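Local coordinates for putative Phosphate (Eubacterium rectale, PDB 3DAO), which is probably a phosphatase of the haloacid dehalogenase-like hydrolase family, its natural substrate not established, at residues F130-D135 with E151-D156; A126-C131 with R163-K168; V47-I52 with K77-Y82. All blocks are in the same frame, centred on the assembly; numbering follows the deposited sequence.

Interaction 1: F130-D135 with E151-D156; sequences FCFAED and EMREVD
Arg153 lays its side chain over the ring of Phe130 from CG to the guanidinium, in the conformer described, one of two modelled. Its CB approaches CD1 of Phe132, the aromatic next door. CG settles 3.9 Å from Phe130 CG, and CD hangs over the same ring as a CH-pi contact, 4.0 Å from the Phe130 centroid. NE then runs past Phe130 CE1, CZ stands over the rim near Phe130 CZ, and NH1 comes to 3.3 Å from Phe130 CE2. Chi2 (-142°) and a bend at chi3 (-50°) carry the chain along the ring, leaving the guanidinium flat on it with the planes 14° apart: a stacked cation-pi pair. Phe130 CB already points at the other strand, and CG, set between N and the carbonyl carbon, presents a ring face to Arg153.

Beneath them the strands run parallel. Cys131 N gives to Glu151 O at 2.8 Å and Cys131 O receives Arg153 N; Ala133 repeats the pattern with Arg153 O and Val155 N. On the sheet face of Cys131 and Ala133, the selenium of Met152 (a selenomethionine) lies 3.7 Å from Cys131 CB, while Phe132 CD1 meets Val155 CG1 on the other face. A leucine in place of Phe130 would probably leave the Arg153 guanidinium without its flat aromatic partner and set it free to turn.

Backbone bonds therefore fix the pairing of the strands, and in this conformer the stack adds a grip at the surface, the ring covering one guanidinium face without using up its N-H groups.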
loop_
_atom_site.group_PDB
_atom_site.type_symbol
_atom_site.label_atom_id
_atom_site.label_comp_id
_atom_site.label_asym_id
_atom_site.label_seq_id
_atom_site.Cartn_x
_atom_site.Cartn_y
_atom_site.Cartn_z
ATOM N N PHE A 130 -2.848 -0.408 13.895
ATOM C CA PHE A 130 -1.612 -0.602 14.621
ATOM C C PHE A 130 -0.998 -1.926 14.279
ATOM O O PHE A 130 -1.580 -2.742 13.566
ATOM C CB PHE A 130 -1.829 -0.472 16.129
ATOM C CG PHE A 130 -3.116 -1.059 16.597
ATOM C CD1 PHE A 130 -3.272 -2.417 16.668
ATOM C CD2 PHE A 130 -4.179 -0.247 16.917
ATOM C CE1 PHE A 130 -4.461 -2.951 17.073
ATOM C CE2 PHE A 130 -5.366 -0.777 17.309
ATOM C CZ PHE A 130 -5.511 -2.123 17.381
ATOM N N CYS A 131 0.194 -2.089 14.813
ATOM C CA CYS A 131 1.010 -3.271 14.558
ATOM C C CYS A 131 1.454 -3.931 15.838
ATOM O O CYS A 131 2.072 -3.302 16.710
ATOM C CB CYS A 131 2.218 -2.882 13.738
ATOM S SG CYS A 131 3.149 -4.359 13.149
ATOM N N PHE A 132 1.087 -5.203 15.950
ATOM C CA PHE A 132 1.435 -6.044 17.102
ATOM C C PHE A 132 2.836 -6.638 17.013
ATOM O O PHE A 132 3.286 -7.097 15.961
ATOM C CB PHE A 132 0.464 -7.220 17.226
ATOM C CG PHE A 132 -0.935 -6.833 17.550
ATOM C CD1 PHE A 132 -1.273 -6.444 18.840
ATOM C CD2 PHE A 132 -1.930 -6.919 16.592
ATOM C CE1 PHE A 132 -2.578 -6.109 19.162
ATOM C CE2 PHE A 132 -3.243 -6.579 16.906
ATOM C CZ PHE A 132 -3.562 -6.175 18.207
ATOM N N ALA A 133 3.509 -6.610 18.155
ATOM C CA ALA A 133 4.863 -7.149 18.311
ATOM C C ALA A 133 4.958 -7.847 19.655
ATOM O O ALA A 133 4.317 -7.423 20.605
ATOM C CB ALA A 133 5.938 -6.017 18.262
ATOM N N GLU A 134 5.762 -8.902 19.726
ATOM C CA GLU A 134 5.989 -9.583 21.003
ATOM C C GLU A 134 7.227 -9.065 21.705
ATOM O O GLU A 134 7.386 -9.268 22.893
ATOM C CB GLU A 134 6.062 -11.102 20.854
ATOM C CG GLU A 134 4.735 -11.658 20.394
ATOM C CD GLU A 134 4.726 -13.146 20.216
ATOM O OE1 GLU A 134 5.750 -13.789 20.490
ATOM O OE2 GLU A 134 3.664 -13.685 19.812
ATOM N N ASP A 135 8.106 -8.397 20.963
ATOM C CA ASP A 135 9.354 -7.858 21.546
ATOM C C ASP A 135 9.484 -6.356 21.373
ATOM O O ASP A 135 9.870 -5.859 20.313
ATOM C CB ASP A 135 10.555 -8.541 20.926
ATOM C CG ASP A 135 11.873 -8.132 21.565
ATOM O OD1 ASP A 135 11.881 -7.375 22.555
ATOM O OD2 ASP A 135 12.906 -8.612 21.075
ATOM N N GLU A 151 2.268 3.058 14.806
ATOM C CA GLU A 151 1.599 2.699 16.065
ATOM C C GLU A 151 1.809 1.221 16.333
ATOM O O GLU A 151 1.321 0.360 15.593
ATOM C CB GLU A 151 0.103 2.977 16.024
ATOM C CG GLU A 151 -0.223 4.440 15.978
ATOM C CD GLU A 151 0.139 5.161 17.276
ATOM O OE1 GLU A 151 0.029 4.560 18.373
ATOM O OE2 GLU A 151 0.505 6.337 17.177
HETATM N N MSE A 152 2.527 0.951 17.417
HETATM C CA MSE A 152 2.901 -0.397 17.793
HETATM C C MSE A 152 2.201 -0.778 19.075
HETATM O O MSE A 152 1.820 0.100 19.868
HETATM C CB MSE A 152 4.416 -0.474 18.010
HETATM C CG MSE A 152 5.255 0.019 16.863
HETATM SE SE MSE A 152 5.056 -0.972 15.215
HETATM C CE MSE A 152 5.680 -2.695 15.884
ATOM N N ARG A 153 1.905 -2.074 19.214
ATOM C CA ARG A 153 1.329 -2.594 20.450
ATOM C C ARG A 153 2.067 -3.870 20.815
ATOM O O ARG A 153 2.108 -4.827 20.050
ATOM C CB ARG A 153 -0.195 -2.814 20.371
ATOM C CG ARG A 153 -0.924 -1.599 19.791
ATOM C CD ARG A 153 -2.276 -1.245 20.418
ATOM N NE ARG A 153 -3.214 -2.340 20.555
ATOM C CZ ARG A 153 -4.525 -2.160 20.658
ATOM N NH1 ARG A 153 -5.038 -0.948 20.561
ATOM N NH2 ARG A 153 -5.323 -3.194 20.793
ATOM N N GLU A 154 2.673 -3.834 21.984
ATOM C CA GLU A 154 3.393 -4.980 22.505
ATOM C C GLU A 154 2.388 -5.897 23.191
ATOM O O GLU A 154 1.546 -5.457 23.972
ATOM C CB GLU A 154 4.513 -4.531 23.443
ATOM C CG GLU A 154 5.354 -5.667 23.976
ATOM C CD GLU A 154 6.570 -5.215 24.749
ATOM O OE1 GLU A 154 6.688 -3.995 25.063
ATOM O OE2 GLU A 154 7.417 -6.101 25.022
ATOM N N VAL A 155 2.462 -7.166 22.851
ATOM C CA VAL A 155 1.626 -8.204 23.462
ATOM C C VAL A 155 2.479 -9.420 23.818
ATOM O O VAL A 155 3.563 -9.615 23.263
ATOM C CB VAL A 155 0.471 -8.619 22.555
ATOM C CG1 VAL A 155 -0.447 -7.452 22.320
ATOM C CG2 VAL A 155 0.993 -9.215 21.234
ATOM N N ASP A 156 1.978 -10.294 24.701
ATOM C CA ASP A 156 2.763 -11.464 25.110
ATOM C C ASP A 156 2.800 -12.548 24.045
ATOM O O ASP A 156 3.819 -13.211 23.867
ATOM C CB ASP A 156 2.235 -12.089 26.424
ATOM C CG ASP A 156 3.097 -13.246 26.903
ATOM O OD1 ASP A 156 4.295 -13.037 27.180
ATOM O OD2 ASP A 156 2.584 -14.381 26.999
#

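Interaction 2: A126-C131 with R163-K168; sequences ATPDFC and RNDIIK
Ala126 holds Lys168 and Ile167 together in a classic beta bulge. Its N gives a nearly straight bond (174°) to Lys168 O at 2.8 Å, while its O takes Ile167 N at 2.8 Å and, weakly, Lys168 N. Thr127 sets CB and CG2 against the Asp165 carboxylate, with CG2 3.6 Å from Asp165 OD1. Pro128 CD rests on Asp165 O and meets Ile167 CD1; Ile167 CG1 lies between its backbone N and carbonyl carbon (chi1 61°), carrying CD1 to the proline.

The carboxylate is held by Arg163 in a side-on, two-nitrogen salt bridge: NE reaches OD1 and NH2 reaches OD2, each oxygen using its syn lone pair. Held so, the guanidinium stands at 79° to the Phe130 ring, whose CE1 lies over one of its faces, with NH2 3.7 Å from Phe130 CZ. A water ties Thr127 OG1, Asp129 OD2 and Asp165 OD2, accepting from the hydroxyl and donating to both carboxylates. Thr127 OG1 in turn accepts from Asp129 N and Phe130 N, an ST turn and ST motif.

This loop connects strands 122-126 and 131-133, and the bulge comes where strand 168-172 joins 122-126 in the six-stranded sheet. Asn206 of adjacent strand 202-207 binds Ile167 O.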
loop_
_atom_site.group_PDB
_atom_site.type_symbol
_atom_site.label_atom_id
_atom_site.label_comp_id
_atom_site.label_asym_id
_atom_site.label_seq_id
_atom_site.Cartn_x
_atom_site.Cartn_y
_atom_site.Cartn_z
ATOM N N ALA A 126 -0.034 -6.965 11.646
ATOM C CA ALA A 126 -0.603 -5.613 11.530
ATOM C C ALA A 126 -2.087 -5.579 11.238
ATOM O O ALA A 126 -2.606 -6.405 10.528
ATOM C CB ALA A 126 0.136 -4.817 10.448
ATOM N N THR A 127 -2.735 -4.582 11.829
ATOM C CA THR A 127 -4.130 -4.248 11.535
ATOM C C THR A 127 -4.081 -2.881 10.814
ATOM O O THR A 127 -2.998 -2.304 10.635
ATOM C CB THR A 127 -4.995 -4.136 12.801
ATOM O OG1 THR A 127 -4.798 -2.856 13.411
ATOM C CG2 THR A 127 -4.624 -5.242 13.778
ATOM N N PRO A 128 -5.235 -2.351 10.390
ATOM C CA PRO A 128 -5.181 -1.060 9.718
ATOM C C PRO A 128 -4.743 0.073 10.619
ATOM O O PRO A 128 -4.247 1.098 10.141
ATOM C CB PRO A 128 -6.623 -0.832 9.256
ATOM C CG PRO A 128 -7.244 -2.184 9.185
ATOM C CD PRO A 128 -6.520 -3.034 10.214
ATOM N N ASP A 129 -4.861 -0.134 11.918
ATOM C CA ASP A 129 -4.600 0.914 12.888
ATOM C C ASP A 129 -3.284 0.809 13.660
ATOM O O ASP A 129 -2.717 1.809 14.104
ATOM C CB ASP A 129 -5.738 0.917 13.900
ATOM C CG ASP A 129 -7.055 1.135 13.247
ATOM O OD1 ASP A 129 -7.141 2.114 12.487
ATOM O OD2 ASP A 129 -7.989 0.327 13.468
ATOM N N PHE A 130 -2.848 -0.408 13.895
ATOM C CA PHE A 130 -1.612 -0.602 14.621
ATOM C C PHE A 130 -0.998 -1.926 14.279
ATOM O O PHE A 130 -1.580 -2.742 13.566
ATOM C CB PHE A 130 -1.829 -0.472 16.129
ATOM C CG PHE A 130 -3.116 -1.059 16.597
ATOM C CD1 PHE A 130 -3.272 -2.417 16.668
ATOM C CD2 PHE A 130 -4.179 -0.247 16.917
ATOM C CE1 PHE A 130 -4.461 -2.951 17.073
ATOM C CE2 PHE A 130 -5.366 -0.777 17.309
ATOM C CZ PHE A 130 -5.511 -2.123 17.381
ATOM N N CYS A 131 0.194 -2.089 14.813
ATOM C CA CYS A 131 1.010 -3.271 14.558
ATOM C C CYS A 131 1.454 -3.931 15.838
ATOM O O CYS A 131 2.072 -3.302 16.710
ATOM C CB CYS A 131 2.218 -2.882 13.738
ATOM S SG CYS A 131 3.149 -4.359 13.149
ATOM N N ARG A 163 -8.863 -11.421 16.803
ATOM C CA ARG A 163 -9.118 -10.328 15.896
ATOM C C ARG A 163 -9.478 -10.788 14.507
ATOM O O ARG A 163 -9.117 -11.890 14.078
ATOM C CB ARG A 163 -7.896 -9.431 15.846
ATOM C CG ARG A 163 -7.533 -8.893 17.204
ATOM C CD ARG A 163 -6.548 -7.853 17.054
ATOM N NE ARG A 163 -7.115 -6.733 16.330
ATOM C CZ ARG A 163 -7.514 -5.616 16.915
ATOM N NH1 ARG A 163 -7.406 -5.493 18.224
ATOM N NH2 ARG A 163 -8.008 -4.629 16.201
ATOM N N ASN A 164 -10.166 -9.899 13.816
ATOM C CA ASN A 164 -10.632 -10.184 12.452
ATOM C C ASN A 164 -10.108 -9.193 11.442
ATOM O O ASN A 164 -10.572 -9.161 10.294
ATOM C CB ASN A 164 -12.163 -10.176 12.370
ATOM C CG ASN A 164 -12.678 -10.657 11.018
ATOM O OD1 ASN A 164 -13.890 -10.645 10.762
ATOM N ND2 ASN A 164 -11.760 -11.097 10.145
ATOM N N ASP A 165 -9.105 -8.447 11.867
ATOM C CA ASP A 165 -8.507 -7.411 11.027
ATOM C C ASP A 165 -6.997 -7.460 10.849
ATOM O O ASP A 165 -6.381 -6.421 10.730
ATOM C CB ASP A 165 -8.891 -6.036 11.561
ATOM C CG ASP A 165 -8.406 -5.774 12.975
ATOM O OD1 ASP A 165 -7.878 -6.697 13.633
ATOM O OD2 ASP A 165 -8.544 -4.618 13.450
ATOM N N ILE A 166 -6.424 -8.658 10.887
ATOM C CA ILE A 166 -4.992 -8.825 10.571
ATOM C C ILE A 166 -4.864 -8.755 9.057
ATOM O O ILE A 166 -5.347 -9.619 8.301
ATOM C CB ILE A 166 -4.381 -10.125 11.161
ATOM C CG1 ILE A 166 -4.509 -10.123 12.695
ATOM C CG2 ILE A 166 -2.949 -10.247 10.738
ATOM C CD1 ILE A 166 -3.928 -8.956 13.386
ATOM N N ILE A 167 -4.202 -7.688 8.608
ATOM C CA ILE A 167 -4.031 -7.416 7.196
ATOM C C ILE A 167 -2.642 -7.716 6.676
ATOM O O ILE A 167 -2.426 -7.842 5.466
ATOM C CB ILE A 167 -4.460 -5.946 6.802
ATOM C CG1 ILE A 167 -3.623 -4.900 7.546
ATOM C CG2 ILE A 167 -6.015 -5.783 6.922
ATOM C CD1 ILE A 167 -3.815 -3.471 7.003
ATOM N N LYS A 168 -1.708 -7.930 7.600
ATOM C CA LYS A 168 -0.325 -8.249 7.190
ATOM C C LYS A 168 0.409 -8.992 8.296
ATOM O O LYS A 168 0.244 -8.689 9.455
ATOM C CB LYS A 168 0.456 -6.980 6.870
ATOM C CG LYS A 168 1.930 -7.246 6.447
ATOM C CD LYS A 168 2.635 -5.985 6.011
ATOM C CE LYS A 168 2.833 -5.008 7.163
ATOM N NZ LYS A 168 3.610 -3.797 6.687
HETATM O O HOH W 1 -7.226 -2.187 14.042
#

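Interaction 3: V47-I52 with K77-Y82; sequences VIDRLI and KHKLLY
Ile52 packs its CD1 against Leu80 CD2 at 3.7 Å, and Ile48 CG2 reaches the same methyl from one helical turn earlier. The isoleucines cross the leucine at about a right angle, and Leu80 CD2 is the point on which both converge. Ile52 CD1 also rests 3.6 Å from Lys79 O. Phe58 touches all three of these apolar side chains, closing the inner part of the contact.

The outer, partly exposed side is looser, joined by the bent Lys79 chain and its charge. Lys79 crosses Ile52, with CE 3.8 Å from Ile52 CG2, and its NZ forms a salt bridge to Asp49 OD1 at 2.9 Å. Lys79 CD crowds the same oxygen, so the exact placement of the lysine end is doubtful. Asp49 CG lies anti to the backbone N (chi1 -171°), which brings the carboxylate to the lysine. Asp53 is the second and stronger partner of Lys79 NZ, leaving one ammonium shared by two acids of the same helix.

Helix 42-53 thus packs beside the turn leading into strand 81-84, with Phe58 coming from the adjacent parallel strand 57-61. A helix packed against the approach to a parallel strand fits the Rossmann-like core of haloacid dehalogenase-like hydrolases.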
loop_
_atom_site.group_PDB
_atom_site.type_symbol
_atom_site.label_atom_id
_atom_site.label_comp_id
_atom_site.label_asym_id
_atom_site.label_seq_id
_atom_site.Cartn_x
_atom_site.Cartn_y
_atom_site.Cartn_z
ATOM N N VAL A 47 -5.639 21.688 -7.377
ATOM C CA VAL A 47 -5.943 21.061 -8.666
ATOM C C VAL A 47 -6.838 19.834 -8.475
ATOM O O VAL A 47 -7.848 19.675 -9.149
ATOM C CB VAL A 47 -4.629 20.738 -9.442
ATOM C CG1 VAL A 47 -4.906 19.873 -10.644
ATOM C CG2 VAL A 47 -3.907 22.053 -9.847
ATOM N N ILE A 48 -6.503 18.997 -7.500
ATOM C CA ILE A 48 -7.298 17.787 -7.241
ATOM C C ILE A 48 -8.727 18.170 -6.838
ATOM O O ILE A 48 -9.711 17.587 -7.287
ATOM C CB ILE A 48 -6.597 16.870 -6.175
ATOM C CG1 ILE A 48 -5.304 16.282 -6.752
ATOM C CG2 ILE A 48 -7.537 15.822 -5.667
ATOM C CD1 ILE A 48 -4.394 15.628 -5.705
ATOM N N ASP A 49 -8.828 19.223 -6.044
ATOM C CA ASP A 49 -10.131 19.695 -5.560
ATOM C C ASP A 49 -10.959 20.105 -6.769
ATOM O O ASP A 49 -12.138 19.740 -6.910
ATOM C CB ASP A 49 -9.956 20.880 -4.589
ATOM C CG ASP A 49 -11.238 21.246 -3.899
ATOM O OD1 ASP A 49 -11.882 20.368 -3.326
ATOM O OD2 ASP A 49 -11.642 22.408 -3.986
ATOM N N ARG A 50 -10.286 20.769 -7.702
ATOM C CA ARG A 50 -10.953 21.246 -8.923
ATOM C C ARG A 50 -11.426 20.099 -9.803
ATOM O O ARG A 50 -12.520 20.109 -10.353
ATOM C CB ARG A 50 -10.033 22.199 -9.712
ATOM C CG ARG A 50 -9.841 23.582 -9.067
ATOM C CD ARG A 50 -8.653 24.336 -9.652
ATOM N NE ARG A 50 -9.074 24.851 -10.935
ATOM C CZ ARG A 50 -8.274 25.258 -11.907
ATOM N NH1 ARG A 50 -6.970 25.208 -11.773
ATOM N NH2 ARG A 50 -8.815 25.695 -13.041
ATOM N N LEU A 51 -10.585 19.069 -9.893
ATOM C CA LEU A 51 -10.909 17.871 -10.690
ATOM C C LEU A 51 -12.079 17.149 -10.049
ATOM O O LEU A 51 -13.017 16.700 -10.730
ATOM C CB LEU A 51 -9.682 16.939 -10.813
ATOM C CG LEU A 51 -8.509 17.473 -11.650
ATOM C CD1 LEU A 51 -7.271 16.542 -11.510
ATOM C CD2 LEU A 51 -8.893 17.705 -13.112
ATOM N N ILE A 52 -12.080 17.085 -8.724
ATOM C CA ILE A 52 -13.168 16.391 -8.033
ATOM C C ILE A 52 -14.508 17.106 -8.251
ATOM O O ILE A 52 -15.539 16.484 -8.516
ATOM C CB ILE A 52 -12.879 16.212 -6.560
ATOM C CG1 ILE A 52 -11.729 15.212 -6.432
ATOM C CG2 ILE A 52 -14.153 15.679 -5.836
ATOM C CD1 ILE A 52 -11.091 15.114 -5.016
ATOM N N LYS A 77 -8.946 16.219 2.611
ATOM C CA LYS A 77 -9.073 14.801 3.033
ATOM C C LYS A 77 -10.471 14.219 2.972
ATOM O O LYS A 77 -10.668 13.034 2.729
ATOM C CB LYS A 77 -8.425 14.597 4.398
ATOM C CG LYS A 77 -9.200 15.123 5.534
ATOM C CD LYS A 77 -8.505 14.936 6.853
ATOM C CE LYS A 77 -9.488 15.140 8.013
ATOM N NZ LYS A 77 -10.221 16.466 7.970
ATOM N N HIS A 78 -11.455 15.079 3.157
ATOM C CA HIS A 78 -12.869 14.693 3.143
ATOM C C HIS A 78 -13.416 14.306 1.773
ATOM O O HIS A 78 -14.463 13.685 1.676
ATOM C CB HIS A 78 -13.715 15.880 3.667
ATOM C CG HIS A 78 -13.570 17.109 2.830
ATOM N ND1 HIS A 78 -12.447 17.911 2.886
ATOM C CD2 HIS A 78 -14.361 17.634 1.860
ATOM C CE1 HIS A 78 -12.571 18.896 2.013
ATOM N NE2 HIS A 78 -13.715 18.745 1.367
ATOM N N LYS A 79 -12.700 14.664 0.721
ATOM C CA LYS A 79 -13.218 14.513 -0.633
ATOM C C LYS A 79 -12.609 13.354 -1.403
ATOM O O LYS A 79 -12.899 13.174 -2.568
ATOM C CB LYS A 79 -12.878 15.752 -1.485
ATOM C CG LYS A 79 -13.340 17.059 -1.017
ATOM C CD LYS A 79 -13.247 18.049 -2.138
ATOM C CE LYS A 79 -14.523 18.134 -2.964
ATOM N NZ LYS A 79 -14.640 19.559 -3.441
ATOM N N LEU A 80 -11.733 12.629 -0.733
ATOM C CA LEU A 80 -10.968 11.543 -1.378
ATOM C C LEU A 80 -11.421 10.163 -0.982
ATOM O O LEU A 80 -12.132 9.987 0.014
ATOM C CB LEU A 80 -9.462 11.660 -1.018
ATOM C CG LEU A 80 -8.766 12.985 -1.285
ATOM C CD1 LEU A 80 -7.324 12.982 -0.799
ATOM C CD2 LEU A 80 -8.832 13.291 -2.800
ATOM N N LEU A 81 -11.025 9.191 -1.827
ATOM C CA LEU A 81 -11.122 7.752 -1.497
ATOM C C LEU A 81 -9.711 7.240 -1.261
ATOM O O LEU A 81 -8.736 7.743 -1.824
ATOM C CB LEU A 81 -11.808 6.961 -2.575
ATOM C CG LEU A 81 -13.314 7.208 -2.691
ATOM C CD1 LEU A 81 -13.840 6.454 -3.891
ATOM C CD2 LEU A 81 -14.028 6.797 -1.427
ATOM N N TYR A 82 -9.610 6.276 -0.357
ATOM C CA TYR A 82 -8.315 5.769 0.102
ATOM C C TYR A 82 -8.160 4.273 0.000
ATOM O O TYR A 82 -9.001 3.502 0.457
ATOM C CB TYR A 82 -8.120 6.133 1.582
ATOM C CG TYR A 82 -8.186 7.613 1.851
ATOM C CD1 TYR A 82 -9.396 8.253 2.023
ATOM C CD2 TYR A 82 -7.034 8.376 1.934
ATOM C CE1 TYR A 82 -9.454 9.604 2.251
ATOM C CE2 TYR A 82 -7.090 9.745 2.159
ATOM C CZ TYR A 82 -8.290 10.353 2.311
ATOM O OH TYR A 82 -8.322 11.734 2.533
#

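Overall arrangement
Interaction 3 comes first along the chain and belongs with the eight-stranded sheet of the Rossmann-like core, where strand 23-26 ends near a DxDx(T/V) pattern consistent with the family's active site. Interactions 1 and 2 belong to the region of the six-stranded sheet, probably the cap domain, interaction 2 at the loop ends of its strands. Both begin in residues 126-135, interaction 2 opening first, and share Phe130 and Cys131. Their centres are 11 Å apart, and they touch where Phe132 packs on Arg163 and Thr127. From interaction 3 the centres are about 34 Å to interaction 1 and 27 Å to interaction 2, with no touch. The first two tie neighbouring strands of one sheet, while interaction 3 packs a helix beside the other.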